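Local atomic coordinates of tryptophan halogenase superfamily (Brevundimonas sp. BAL3, PDB entry 6FRL), a protein that is a flavin-dependent halogenase that prefers bromination over chlorination and probably acts on electron-rich aromatic substrates. Residues G87-D92 with G97-H102; A140-G145 with A265-V270; L91-P96 with D455-Y460; P349-S354 with I398-L403; G105-D110 with W450-D455. All coordinates share one frame; numbering follows the deposited sequence.

Contact 1 of 5, residues G87-D92 with G97-H102; sequences GIRFLD and GSDFIH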
# COMPACT_ATOMS: atom_id res chain seq x y z
N GLY B 87 14.36 -2.16 -19.50
CA GLY B 87 14.96 -2.50 -18.19
C GLY B 87 16.45 -2.15 -18.14
O GLY B 87 16.96 -1.46 -19.03
N ILE B 88 17.15 -2.62 -17.13
CA ILE B 88 18.60 -2.36 -17.02
C ILE B 88 19.35 -3.66 -17.03
O ILE B 88 18.92 -4.64 -16.40
CB ILE B 88 18.96 -1.63 -15.71
CG1 ILE B 88 18.19 -0.32 -15.60
CG2 ILE B 88 20.47 -1.40 -15.59
CD1 ILE B 88 18.38 0.37 -14.24
N ARG B 89 20.47 -3.69 -17.74
CA ARG B 89 21.27 -4.90 -17.87
C ARG B 89 22.54 -4.83 -17.02
O ARG B 89 23.38 -3.99 -17.26
CB ARG B 89 21.59 -5.13 -19.33
CG ARG B 89 22.18 -6.50 -19.60
CD ARG B 89 22.20 -6.79 -21.07
NE ARG B 89 22.63 -8.16 -21.33
CZ ARG B 89 22.46 -8.81 -22.48
NH1 ARG B 89 21.88 -8.23 -23.52
NH2 ARG B 89 22.88 -10.06 -22.60
N PHE B 90 22.63 -5.70 -16.02
CA PHE B 90 23.76 -5.73 -15.06
C PHE B 90 24.81 -6.76 -15.50
O PHE B 90 24.51 -7.98 -15.58
CB PHE B 90 23.28 -6.01 -13.64
CG PHE B 90 22.50 -4.87 -13.05
CD1 PHE B 90 23.15 -3.81 -12.47
CD2 PHE B 90 21.11 -4.82 -13.16
CE1 PHE B 90 22.43 -2.73 -11.99
CE2 PHE B 90 20.40 -3.74 -12.66
CZ PHE B 90 21.05 -2.70 -12.08
N LEU B 91 26.01 -6.26 -15.83
CA LEU B 91 27.11 -7.07 -16.37
C LEU B 91 28.26 -7.09 -15.39
O LEU B 91 28.62 -6.03 -14.83
CB LEU B 91 27.59 -6.52 -17.72
CG LEU B 91 26.51 -6.54 -18.81
CD1 LEU B 91 26.93 -5.81 -20.07
CD2 LEU B 91 26.10 -7.97 -19.12
N ASP B 92 28.75 -8.31 -15.13
CA ASP B 92 29.96 -8.56 -14.33
C ASP B 92 29.85 -8.22 -12.82
O ASP B 92 30.89 -8.02 -12.20
CB ASP B 92 31.23 -7.89 -14.93
CG ASP B 92 31.46 -8.24 -16.41
OD1 ASP B 92 31.04 -9.32 -16.91
OD2 ASP B 92 32.07 -7.43 -17.09
N GLY B 97 31.65 -12.31 -17.01
CA GLY B 97 30.61 -12.94 -17.80
C GLY B 97 29.21 -12.94 -17.20
O GLY B 97 28.24 -13.28 -17.92
N SER B 98 29.06 -12.58 -15.91
CA SER B 98 27.73 -12.56 -15.30
C SER B 98 26.83 -11.54 -16.05
O SER B 98 27.31 -10.55 -16.58
CB SER B 98 27.78 -12.23 -13.80
OG SER B 98 27.99 -10.84 -13.56
N ASP B 99 25.54 -11.82 -16.09
CA ASP B 99 24.62 -11.15 -17.00
C ASP B 99 23.15 -11.40 -16.57
O ASP B 99 22.67 -12.53 -16.69
CB ASP B 99 24.90 -11.67 -18.41
CG ASP B 99 24.10 -10.95 -19.50
OD1 ASP B 99 23.18 -10.16 -19.21
OD2 ASP B 99 24.41 -11.21 -20.70
N PHE B 100 22.49 -10.34 -16.07
CA PHE B 100 21.06 -10.37 -15.83
C PHE B 100 20.36 -9.04 -16.17
O PHE B 100 21.01 -8.00 -16.26
CB PHE B 100 20.74 -10.86 -14.41
CG PHE B 100 20.89 -9.81 -13.34
CD1 PHE B 100 22.13 -9.63 -12.70
CD2 PHE B 100 19.79 -9.04 -12.91
CE1 PHE B 100 22.28 -8.67 -11.70
CE2 PHE B 100 19.93 -8.08 -11.91
CZ PHE B 100 21.18 -7.89 -11.29
N ILE B 101 19.05 -9.09 -16.43
CA ILE B 101 18.25 -7.89 -16.74
C ILE B 101 17.14 -7.67 -15.68
O ILE B 101 16.30 -8.58 -15.43
CB ILE B 101 17.59 -7.98 -18.15
CG1 ILE B 101 18.64 -7.96 -19.23
CG2 ILE B 101 16.69 -6.79 -18.39
CD1 ILE B 101 18.13 -8.24 -20.65
N HIS B 102 17.11 -6.45 -15.13
CA HIS B 102 15.99 -5.96 -14.29
C HIS B 102 14.99 -5.29 -15.18
O HIS B 102 15.22 -4.18 -15.65
CB HIS B 102 16.47 -4.98 -13.21
CG HIS B 102 15.37 -4.37 -12.39
ND1 HIS B 102 15.56 -3.24 -11.61
CD2 HIS B 102 14.07 -4.71 -12.26
CE1 HIS B 102 14.40 -2.90 -11.06
NE2 HIS B 102 13.49 -3.79 -11.42
O HOH W 1 26.08 -9.19 -13.47
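Phe90 CB rests over one face of the Phe100 ring in a CH-pi contact, 3.9 Å from the ring centroid, and Phe90 CB comes within 3.4 Å of Phe100 CE1. The two rings are near parallel, planes 20° apart, but offset so that little of one lies above the other. One face of the Phe90 ring is covered by Ile88 CG2, and His102 CB sits at its edge. Phe100 reaches this place because its CG is wedged between backbone N and carbonyl carbon (chi1 80°). Strands 87-91 and 99-103 form an antiparallel beta hairpin here, with Ile88–His102 and Phe90–Phe100 as hydrogen-bonded pairs; strand 99-103 is an edge strand of the mixed sheet within this chain, and 87-91 also bonds to strand 268-273. On the other face of the hairpin Arg89, fully extended from CG to NE, grips Asp99 side-on in a salt bridge. Arg89 NH2 meets the syn lone pair of Asp99 OD2 at 2.7 Å, nearly straight at 167°, while Arg89 NE reaches Asp99 OD1 at 3.0 Å. Near the turn Asp92 N binds Ser98 O at 3.0 Å, and Gly97 N approaches Asp92 OD1 from above the carboxylate plane at 3.1 Å.

Contact 2 of 5, residues A140-G145 with A265-V270; sequences ALAAGG and APFTRV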
# COMPACT_ATOMS: atom_id res chain seq x y z
N ALA B 140 13.08 -10.99 -21.70
CA ALA B 140 13.30 -11.73 -22.97
C ALA B 140 13.34 -10.79 -24.18
O ALA B 140 14.21 -10.93 -25.03
CB ALA B 140 12.23 -12.81 -23.15
N LEU B 141 12.40 -9.84 -24.24
CA LEU B 141 12.40 -8.81 -25.30
C LEU B 141 13.67 -7.96 -25.22
O LEU B 141 14.29 -7.70 -26.23
CB LEU B 141 11.15 -7.92 -25.22
CG LEU B 141 9.78 -8.42 -25.66
CD1 LEU B 141 8.66 -7.49 -25.21
CD2 LEU B 141 9.71 -8.52 -27.16
N ALA B 142 14.09 -7.52 -24.03
CA ALA B 142 15.34 -6.74 -23.93
C ALA B 142 16.57 -7.51 -24.42
O ALA B 142 17.39 -6.98 -25.18
CB ALA B 142 15.58 -6.24 -22.51
N ALA B 143 16.71 -8.76 -23.97
CA ALA B 143 17.82 -9.63 -24.41
C ALA B 143 17.77 -9.93 -25.93
O ALA B 143 18.82 -10.04 -26.56
CB ALA B 143 17.81 -10.93 -23.63
N GLY B 144 16.57 -10.02 -26.51
CA GLY B 144 16.40 -10.24 -27.93
C GLY B 144 16.54 -9.04 -28.87
O GLY B 144 16.27 -9.16 -30.07
N GLY B 145 16.95 -7.89 -28.35
CA GLY B 145 16.94 -6.63 -29.12
C GLY B 145 15.58 -6.28 -29.74
O GLY B 145 15.55 -5.58 -30.75
N ALA B 265 20.45 -0.43 -28.38
CA ALA B 265 19.72 -1.50 -27.70
C ALA B 265 18.58 -0.90 -26.85
O ALA B 265 18.72 0.22 -26.33
CB ALA B 265 20.68 -2.30 -26.80
N PRO B 266 17.49 -1.65 -26.65
CA PRO B 266 16.38 -1.22 -25.78
C PRO B 266 16.61 -1.51 -24.28
O PRO B 266 15.69 -1.97 -23.58
CB PRO B 266 15.19 -2.02 -26.32
CG PRO B 266 15.79 -3.28 -26.83
CD PRO B 266 17.24 -2.99 -27.22
N PHE B 267 17.80 -1.21 -23.80
CA PHE B 267 18.12 -1.31 -22.38
C PHE B 267 19.34 -0.46 -22.04
O PHE B 267 20.15 -0.12 -22.92
CB PHE B 267 18.36 -2.74 -21.97
CG PHE B 267 19.37 -3.46 -22.82
CD1 PHE B 267 20.73 -3.26 -22.61
CD2 PHE B 267 18.95 -4.35 -23.83
CE1 PHE B 267 21.66 -3.96 -23.39
CE2 PHE B 267 19.87 -5.04 -24.60
CZ PHE B 267 21.23 -4.82 -24.40
N THR B 268 19.46 -0.13 -20.76
CA THR B 268 20.62 0.57 -20.23
C THR B 268 21.65 -0.50 -19.84
O THR B 268 21.28 -1.55 -19.29
CB THR B 268 20.19 1.40 -19.02
OG1 THR B 268 19.17 2.30 -19.44
CG2 THR B 268 21.34 2.18 -18.45
N ARG B 269 22.92 -0.25 -20.15
CA ARG B 269 24.02 -1.15 -19.71
C ARG B 269 24.63 -0.65 -18.42
O ARG B 269 25.01 0.51 -18.36
CB ARG B 269 25.13 -1.24 -20.73
CG ARG B 269 24.82 -2.11 -21.93
CD ARG B 269 25.78 -1.82 -23.08
NE ARG B 269 25.12 -2.03 -24.36
CZ ARG B 269 24.89 -3.22 -24.89
NH1 ARG B 269 25.27 -4.35 -24.27
NH2 ARG B 269 24.25 -3.28 -26.06
N VAL B 270 24.70 -1.51 -17.40
CA VAL B 270 25.44 -1.19 -16.17
C VAL B 270 26.51 -2.23 -15.90
O VAL B 270 26.19 -3.32 -15.48
CB VAL B 270 24.51 -1.02 -14.96
CG1 VAL B 270 25.31 -0.80 -13.68
CG2 VAL B 270 23.58 0.17 -15.17
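Phe267 turns the edge of its ring to the carbonyl of Ala142 in the last turn of helix 137-143, and this is the tight part of the contact. Phe267 CE2 stands 3.2 Å from Ala142 O, close to the ring plane, while Phe267 CD2 faces Ala142 CB at a slacker 4.1 Å. The same carbonyl accepts a weak bond from Gly145 N, part of the Schellman motif in which Gly145, with positive phi, ends the helix. With CG set between the backbone N and the carbonyl carbon (chi1 52°), the ring swings toward the helix end, and it is held from behind: Ala265 CB lies over one face, and Phe267 CE1 sits over the centre of the Arg269 guanidinium, 3.6 Å from its plane. Reducing Phe267 to an alanine would probably leave a gap beside Ala142 and deprive the Arg269 guanidinium of the ring edge on its face. The loose side is at the partly exposed Gly145, whose CA merely brushes Pro266 CD at 4.1 Å; Pro266 is itself the centre of an inverse gamma turn. Beyond the contact, the helix packs through Ala140 and Leu141 on helix 473-492, and the other segment runs into strand 268-273, between strands 87-91 and 276-282.

Contact 3 of 5, residues L91-P96 with D455-Y460; sequences LDWSGP and DGFGLY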
# COMPACT_ATOMS: atom_id res chain seq x y z
N LEU B 91 26.01 -6.26 -15.83
CA LEU B 91 27.11 -7.07 -16.37
C LEU B 91 28.26 -7.09 -15.39
O LEU B 91 28.62 -6.03 -14.83
CB LEU B 91 27.59 -6.52 -17.72
CG LEU B 91 26.51 -6.54 -18.81
CD1 LEU B 91 26.93 -5.81 -20.07
CD2 LEU B 91 26.10 -7.97 -19.12
N ASP B 92 28.75 -8.31 -15.13
CA ASP B 92 29.96 -8.56 -14.33
C ASP B 92 29.85 -8.22 -12.82
O ASP B 92 30.89 -8.02 -12.20
CB ASP B 92 31.23 -7.89 -14.93
CG ASP B 92 31.46 -8.24 -16.41
OD1 ASP B 92 31.04 -9.32 -16.91
OD2 ASP B 92 32.07 -7.43 -17.09
N TRP B 93 28.64 -8.17 -12.24
CA TRP B 93 28.51 -7.91 -10.77
C TRP B 93 28.76 -9.16 -9.92
O TRP B 93 29.03 -9.07 -8.72
CB TRP B 93 27.14 -7.26 -10.41
CG TRP B 93 27.01 -5.84 -10.88
CD1 TRP B 93 26.96 -5.41 -12.18
CD2 TRP B 93 26.98 -4.66 -10.06
NE1 TRP B 93 26.89 -4.03 -12.22
CE2 TRP B 93 26.90 -3.55 -10.93
CE3 TRP B 93 27.00 -4.43 -8.68
CZ2 TRP B 93 26.85 -2.24 -10.46
CZ3 TRP B 93 26.93 -3.12 -8.22
CH2 TRP B 93 26.86 -2.05 -9.10
N SER B 94 28.64 -10.33 -10.56
CA SER B 94 28.85 -11.62 -9.90
C SER B 94 30.18 -12.31 -10.29
O SER B 94 30.44 -13.42 -9.85
CB SER B 94 27.64 -12.54 -10.16
OG SER B 94 26.54 -12.18 -9.36
N GLY B 95 31.02 -11.63 -11.07
CA GLY B 95 32.22 -12.19 -11.68
C GLY B 95 32.14 -12.11 -13.20
O GLY B 95 31.04 -12.03 -13.75
N PRO B 96 33.31 -12.12 -13.88
CA PRO B 96 33.41 -12.13 -15.34
C PRO B 96 32.37 -12.97 -16.09
O PRO B 96 32.22 -14.17 -15.82
CB PRO B 96 34.81 -12.71 -15.55
CG PRO B 96 35.60 -12.11 -14.44
CD PRO B 96 34.64 -11.84 -13.30
N ASP B 455 17.63 -12.76 -7.54
CA ASP B 455 17.97 -13.76 -8.54
C ASP B 455 19.22 -13.43 -9.33
O ASP B 455 20.04 -14.30 -9.59
CB ASP B 455 16.80 -14.01 -9.50
CG ASP B 455 17.21 -14.76 -10.70
OD1 ASP B 455 17.44 -15.97 -10.52
OD2 ASP B 455 17.33 -14.14 -11.79
N GLY B 456 19.38 -12.17 -9.72
CA GLY B 456 20.60 -11.73 -10.44
C GLY B 456 21.90 -11.97 -9.69
O GLY B 456 22.92 -12.30 -10.29
N PHE B 457 21.88 -11.80 -8.36
CA PHE B 457 23.04 -12.11 -7.53
C PHE B 457 23.06 -13.51 -6.94
O PHE B 457 23.90 -13.78 -6.11
CB PHE B 457 23.20 -11.08 -6.42
CG PHE B 457 23.61 -9.74 -6.92
CD1 PHE B 457 24.94 -9.43 -7.11
CD2 PHE B 457 22.65 -8.78 -7.22
CE1 PHE B 457 25.31 -8.18 -7.55
CE2 PHE B 457 23.01 -7.54 -7.69
CZ PHE B 457 24.34 -7.23 -7.86
N GLY B 458 22.16 -14.39 -7.35
CA GLY B 458 22.14 -15.77 -6.91
C GLY B 458 21.81 -16.04 -5.44
O GLY B 458 22.25 -17.05 -4.90
N LEU B 459 21.03 -15.15 -4.79
CA LEU B 459 20.60 -15.38 -3.41
C LEU B 459 19.16 -15.90 -3.36
O LEU B 459 18.24 -15.15 -3.64
CB LEU B 459 20.73 -14.10 -2.58
CG LEU B 459 20.32 -14.24 -1.08
CD1 LEU B 459 21.18 -15.27 -0.32
CD2 LEU B 459 20.32 -12.92 -0.35
N TYR B 460 18.97 -17.15 -2.93
CA TYR B 460 17.68 -17.83 -2.94
C TYR B 460 17.33 -18.38 -1.57
O TYR B 460 18.23 -18.72 -0.83
CB TYR B 460 17.72 -19.00 -3.92
CG TYR B 460 18.10 -18.60 -5.32
CD1 TYR B 460 17.19 -17.91 -6.13
CD2 TYR B 460 19.36 -18.89 -5.84
CE1 TYR B 460 17.51 -17.52 -7.42
CE2 TYR B 460 19.69 -18.51 -7.14
CZ TYR B 460 18.75 -17.82 -7.92
OH TYR B 460 19.03 -17.43 -9.20
O HOH W 2 25.19 -10.82 -11.13
O HOH W 3 24.62 -14.81 -10.28
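Ser94 and Phe457 bring the two backbones nearest, with CA atoms 6.3 Å apart, where the hairpin loop that follows strand 87-91 passes the C-terminal end of helix 447-456. That helix ends in a Schellman motif: Gly458, at positive phi, is the C-prime residue, and Gly458 N bonds to Asp455 O while Leu459 N bonds to Tyr454 O. Phe457 is the first residue to leave helical angles, and its CG stands anti to the carbonyl carbon (chi1 -69°), which sends the ring to the loop. There Phe457 CE1 packs on Trp93 CB at 3.5 Å. Trp93 CE3 lies in the plane of the Phe457 ring at its edge, 3.9 Å from Phe457 CZ, and the two side chains run at a slant to each other. The indole belongs to an aromatic cluster, since it meets Phe90 and Trp412 edge-to-face. Were Phe457 cut back to a valine, a gap would probably open beside Trp93 CB, and that flank of the indole would lose its packing partner. Past the helix end, Tyr460 OH folds back to donate to Asp455 OD1 from above the carboxylate plane. The polar side of the contact is bridged by water: one molecule lies 2.6 Å from Ser94 OG and donates to Gly456 O at 2.8 Å.

Contact 4 of 5, residues P349-S354 with I398-L403; sequences PLESTS and ILHYKL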
# COMPACT_ATOMS: atom_id res chain seq x y z
N PRO B 349 22.76 7.15 -10.11
CA PRO B 349 21.76 6.68 -11.10
C PRO B 349 21.81 5.19 -11.45
O PRO B 349 21.60 4.80 -12.62
CB PRO B 349 22.08 7.52 -12.34
CG PRO B 349 23.55 7.75 -12.25
CD PRO B 349 23.85 7.90 -10.77
N LEU B 350 22.03 4.36 -10.43
CA LEU B 350 22.23 2.93 -10.63
C LEU B 350 20.93 2.30 -11.11
O LEU B 350 20.94 1.35 -11.90
CB LEU B 350 22.72 2.25 -9.33
CG LEU B 350 22.97 0.73 -9.38
CD1 LEU B 350 24.08 0.39 -10.36
CD2 LEU B 350 23.36 0.20 -8.00
N GLU B 351 19.82 2.82 -10.58
CA GLU B 351 18.50 2.35 -10.93
C GLU B 351 17.62 3.49 -11.50
O GLU B 351 16.39 3.48 -11.34
CB GLU B 351 17.89 1.58 -9.74
CG GLU B 351 18.50 0.19 -9.54
CD GLU B 351 17.85 -0.92 -10.37
OE1 GLU B 351 16.94 -0.67 -11.17
OE2 GLU B 351 18.26 -2.10 -10.21
N SER B 352 18.26 4.45 -12.17
CA SER B 352 17.54 5.44 -13.00
C SER B 352 16.45 6.20 -12.22
O SER B 352 15.30 6.23 -12.64
CB SER B 352 16.87 4.72 -14.20
OG SER B 352 17.79 3.92 -14.95
N THR B 353 16.80 6.79 -11.07
CA THR B 353 15.77 7.31 -10.17
C THR B 353 15.67 8.82 -10.03
O THR B 353 14.78 9.30 -9.36
CB THR B 353 15.91 6.72 -8.74
OG1 THR B 353 17.23 6.96 -8.26
CG2 THR B 353 15.58 5.20 -8.72
N SER B 354 16.57 9.56 -10.66
CA SER B 354 16.65 11.03 -10.52
C SER B 354 15.37 11.73 -10.98
O SER B 354 14.75 12.52 -10.23
CB SER B 354 17.83 11.57 -11.34
OG SER B 354 19.03 11.35 -10.63
N ILE B 398 21.74 0.08 -2.17
CA ILE B 398 22.67 -0.64 -1.30
C ILE B 398 22.73 -2.16 -1.60
O ILE B 398 23.84 -2.73 -1.74
CB ILE B 398 22.29 -0.41 0.19
CG1 ILE B 398 22.65 1.02 0.58
CG2 ILE B 398 23.03 -1.40 1.09
CD1 ILE B 398 22.07 1.47 1.90
N LEU B 399 21.56 -2.79 -1.71
CA LEU B 399 21.45 -4.22 -1.97
C LEU B 399 22.34 -4.70 -3.11
O LEU B 399 22.92 -5.79 -3.00
CB LEU B 399 19.99 -4.65 -2.24
CG LEU B 399 19.74 -6.16 -2.34
CD1 LEU B 399 20.02 -6.86 -1.02
CD2 LEU B 399 18.34 -6.48 -2.79
N HIS B 400 22.42 -3.91 -4.18
CA HIS B 400 23.19 -4.27 -5.38
C HIS B 400 24.70 -4.49 -5.01
O HIS B 400 25.36 -5.45 -5.48
CB HIS B 400 23.08 -3.20 -6.46
CG HIS B 400 21.72 -3.05 -7.10
ND1 HIS B 400 20.63 -2.53 -6.43
CD2 HIS B 400 21.31 -3.24 -8.39
CE1 HIS B 400 19.60 -2.45 -7.26
NE2 HIS B 400 19.98 -2.87 -8.45
N TYR B 401 25.22 -3.61 -4.17
CA TYR B 401 26.60 -3.73 -3.72
C TYR B 401 26.76 -4.86 -2.69
O TYR B 401 27.70 -5.65 -2.77
CB TYR B 401 27.07 -2.41 -3.07
CG TYR B 401 27.23 -1.23 -4.00
CD1 TYR B 401 28.33 -1.15 -4.87
CD2 TYR B 401 26.32 -0.16 -4.00
CE1 TYR B 401 28.49 -0.07 -5.73
CE2 TYR B 401 26.48 0.92 -4.85
CZ TYR B 401 27.57 0.97 -5.71
OH TYR B 401 27.78 2.04 -6.54
N LYS B 402 25.84 -4.91 -1.73
CA LYS B 402 25.85 -5.90 -0.65
C LYS B 402 25.92 -7.35 -1.11
O LYS B 402 26.54 -8.16 -0.43
CB LYS B 402 24.63 -5.69 0.23
CG LYS B 402 24.55 -6.62 1.45
CD LYS B 402 25.81 -6.55 2.31
CE LYS B 402 25.60 -7.06 3.72
NZ LYS B 402 26.90 -7.14 4.45
N LEU B 403 25.29 -7.67 -2.26
CA LEU B 403 25.20 -9.05 -2.76
C LEU B 403 26.17 -9.41 -3.90
O LEU B 403 26.11 -10.53 -4.48
CB LEU B 403 23.77 -9.31 -3.25
CG LEU B 403 22.62 -9.07 -2.27
CD1 LEU B 403 21.31 -9.41 -2.93
CD2 LEU B 403 22.82 -9.91 -1.02
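Glu351 OE2 receives a hydrogen bond from His400 NE2 at 2.6 Å, with an angle of 145° at the hydrogen. The carboxylate offers the anti lone pair of OE2, and that oxygen lies at the imidazole edge near the ring plane, although the two flat groups are turned 61° against each other. A bend at chi2 of Glu351 (-86°) folds the side chain so that Glu351 CG also lies close to the ring, 3.6 Å from His400 NE2. The carboxylate is pinned at its other oxygen too, where OE1 bonds to His102 ND1, and His400 ND1 is held by Phe396 O of its own helix. This loop, Pro-Leu-Glu-Ser-Thr-Ser, runs from strand 345-346 into helix 354-367. It probably corresponds to the Glu-Ser segment that, with a lysine, borders the halogenation site in tryptophan halogenases; here Ser352 OG bonds to Lys85 NZ. Leu350 packs on the histidine from one face: its CD2 lies over the His400 ring, 4.1 Å from the centroid, in a CH-pi contact, and touches His400 CB at 3.7 Å. The same methyl reaches Tyr401 CE2 more distantly, at 4.5 Å, while Tyr401 OH bonds to Glu348.

Contact 5 of 5, residues G105-D110 with W450-D455; sequences GLYGQD and WLAIYD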
# COMPACT_ATOMS: atom_id res chain seq x y z
N GLY B 105 8.37 -5.50 -15.14
CA GLY B 105 7.35 -6.53 -15.23
C GLY B 105 7.45 -7.56 -14.12
O GLY B 105 8.45 -7.61 -13.37
N LEU B 106 6.42 -8.40 -14.02
CA LEU B 106 6.45 -9.58 -13.14
C LEU B 106 7.04 -10.81 -13.87
O LEU B 106 7.24 -10.78 -15.10
CB LEU B 106 5.05 -9.91 -12.62
CG LEU B 106 4.15 -8.79 -12.11
CD1 LEU B 106 2.81 -9.40 -11.66
CD2 LEU B 106 4.88 -8.02 -11.03
N TYR B 107 7.32 -11.85 -13.07
CA TYR B 107 7.82 -13.15 -13.55
C TYR B 107 6.74 -14.23 -13.51
O TYR B 107 6.14 -14.48 -12.48
CB TYR B 107 8.99 -13.62 -12.68
CG TYR B 107 10.21 -12.77 -12.82
CD1 TYR B 107 11.13 -12.98 -13.85
CD2 TYR B 107 10.45 -11.73 -11.93
CE1 TYR B 107 12.27 -12.17 -13.96
CE2 TYR B 107 11.59 -10.93 -12.05
CZ TYR B 107 12.48 -11.15 -13.06
OH TYR B 107 13.58 -10.37 -13.16
N GLY B 108 6.51 -14.88 -14.63
CA GLY B 108 5.60 -16.00 -14.66
C GLY B 108 4.17 -15.59 -14.35
O GLY B 108 3.76 -14.44 -14.61
N GLN B 109 3.45 -16.57 -13.81
CA GLN B 109 2.03 -16.48 -13.45
C GLN B 109 1.85 -16.98 -12.02
O GLN B 109 2.18 -18.13 -11.73
CB GLN B 109 1.22 -17.34 -14.41
CG GLN B 109 -0.31 -17.39 -14.20
CD GLN B 109 -1.00 -16.05 -14.51
OE1 GLN B 109 -1.30 -15.74 -15.69
NE2 GLN B 109 -1.21 -15.24 -13.47
N ASP B 110 1.37 -16.10 -11.14
CA ASP B 110 0.98 -16.48 -9.77
C ASP B 110 -0.20 -17.46 -9.82
O ASP B 110 -1.06 -17.36 -10.70
CB ASP B 110 0.61 -15.24 -8.93
CG ASP B 110 1.86 -14.40 -8.53
OD1 ASP B 110 2.98 -14.70 -9.02
OD2 ASP B 110 1.72 -13.44 -7.71
N TRP B 450 12.73 -6.46 -6.55
CA TRP B 450 13.58 -7.05 -5.49
C TRP B 450 13.99 -8.47 -5.89
O TRP B 450 15.17 -8.84 -5.78
CB TRP B 450 12.85 -7.00 -4.12
CG TRP B 450 12.78 -5.60 -3.59
CD1 TRP B 450 11.84 -4.67 -3.89
CD2 TRP B 450 13.72 -4.95 -2.73
NE1 TRP B 450 12.12 -3.48 -3.26
CE2 TRP B 450 13.28 -3.62 -2.55
CE3 TRP B 450 14.92 -5.36 -2.11
CZ2 TRP B 450 13.99 -2.69 -1.77
CZ3 TRP B 450 15.60 -4.44 -1.31
CH2 TRP B 450 15.14 -3.13 -1.16
N LEU B 451 13.00 -9.24 -6.35
CA LEU B 451 13.19 -10.56 -6.95
C LEU B 451 14.25 -10.57 -8.04
O LEU B 451 15.11 -11.45 -8.04
CB LEU B 451 11.88 -11.10 -7.51
CG LEU B 451 11.86 -12.53 -8.08
CD1 LEU B 451 12.47 -13.56 -7.13
CD2 LEU B 451 10.42 -12.95 -8.39
N ALA B 452 14.22 -9.59 -8.94
CA ALA B 452 15.21 -9.52 -10.03
C ALA B 452 16.63 -9.38 -9.50
O ALA B 452 17.59 -9.94 -10.06
CB ALA B 452 14.89 -8.36 -10.97
N ILE B 453 16.78 -8.62 -8.42
CA ILE B 453 18.10 -8.43 -7.84
C ILE B 453 18.52 -9.68 -7.04
O ILE B 453 19.66 -10.17 -7.21
CB ILE B 453 18.14 -7.14 -7.00
CG1 ILE B 453 17.73 -5.91 -7.87
CG2 ILE B 453 19.53 -6.94 -6.37
CD1 ILE B 453 18.40 -5.77 -9.22
N TYR B 454 17.61 -10.25 -6.24
CA TYR B 454 17.94 -11.47 -5.50
C TYR B 454 18.41 -12.55 -6.49
O TYR B 454 19.50 -13.10 -6.33
CB TYR B 454 16.79 -11.98 -4.64
CG TYR B 454 16.42 -11.09 -3.44
CD1 TYR B 454 17.38 -10.65 -2.56
CD2 TYR B 454 15.09 -10.72 -3.19
CE1 TYR B 454 17.04 -9.85 -1.45
CE2 TYR B 454 14.73 -9.93 -2.11
CZ TYR B 454 15.71 -9.49 -1.24
OH TYR B 454 15.38 -8.72 -0.15
N ASP B 455 17.63 -12.76 -7.54
CA ASP B 455 17.97 -13.76 -8.54
C ASP B 455 19.22 -13.43 -9.33
O ASP B 455 20.04 -14.30 -9.59
CB ASP B 455 16.80 -14.01 -9.50
CG ASP B 455 17.21 -14.76 -10.70
OD1 ASP B 455 17.44 -15.97 -10.52
OD2 ASP B 455 17.33 -14.14 -11.79
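Helix 447-456 is flanked by the loop that leads from strand 99-103 to helix 116-125, and Tyr107 of that loop makes the join, packing on Leu451 and Ala452. Tyr107 CA stands 8.9 Å from Leu451 CA, so the backbones stay well apart and the long aromatic side chain spans the distance. A chi1 of -67° places its CG beside the backbone N and aims the phenol at the helix. Tyr107 CD2 touches the Leu451 CD2 methyl at 3.7 Å, the one side chain lying across the other. Farther out, the hydroxyl reaches the helix surface: Tyr107 OH is 3.2 Å from Ala452 CB and 3.6 Å from Ala452 CA, with the Ala452 methyl near the ring plane at its edge. All three residues are buried: Leu132, Ser136 and Phe116 lie against Tyr107, while His117 and Trp431 flank Leu451. The backbone oxygen of Leu451 is taken by Asp455 N, at 2.9 Å. Across these two segments Tyr107 meets the helix mainly through the Leu451 and Ala452 methyls. The join is thus van der Waals packing, with the phenol oxygen set against a CH3 that cannot bond to it, and it fixes position by shape and not by a directed bond.

Contact 1 is the hub: contacts 2 and 3 lie about 9 and 8 Å from it, centre to centre, and contacts 4 and 5 about 13 and 14 Å. Strand 87-91 ties contact 1 to contact 2 through Arg89 N to Thr268 O, 2.8 Å, a probable hydrogen bond. Contact 3 shares Leu91 and Asp92 with contact 1, and Asp455 with contact 5. Contact 4 is the most central, its centre about 10 Å from the centre of the chain, and its loop may border the halogenation site by analogy with relatives. It meets contact 3 where Phe457 CZ packs on His400 O, and contact 5 where Ile453 CD1 lies 3.4 Å from His400 NE2. Contacts 2 and 5 do not touch.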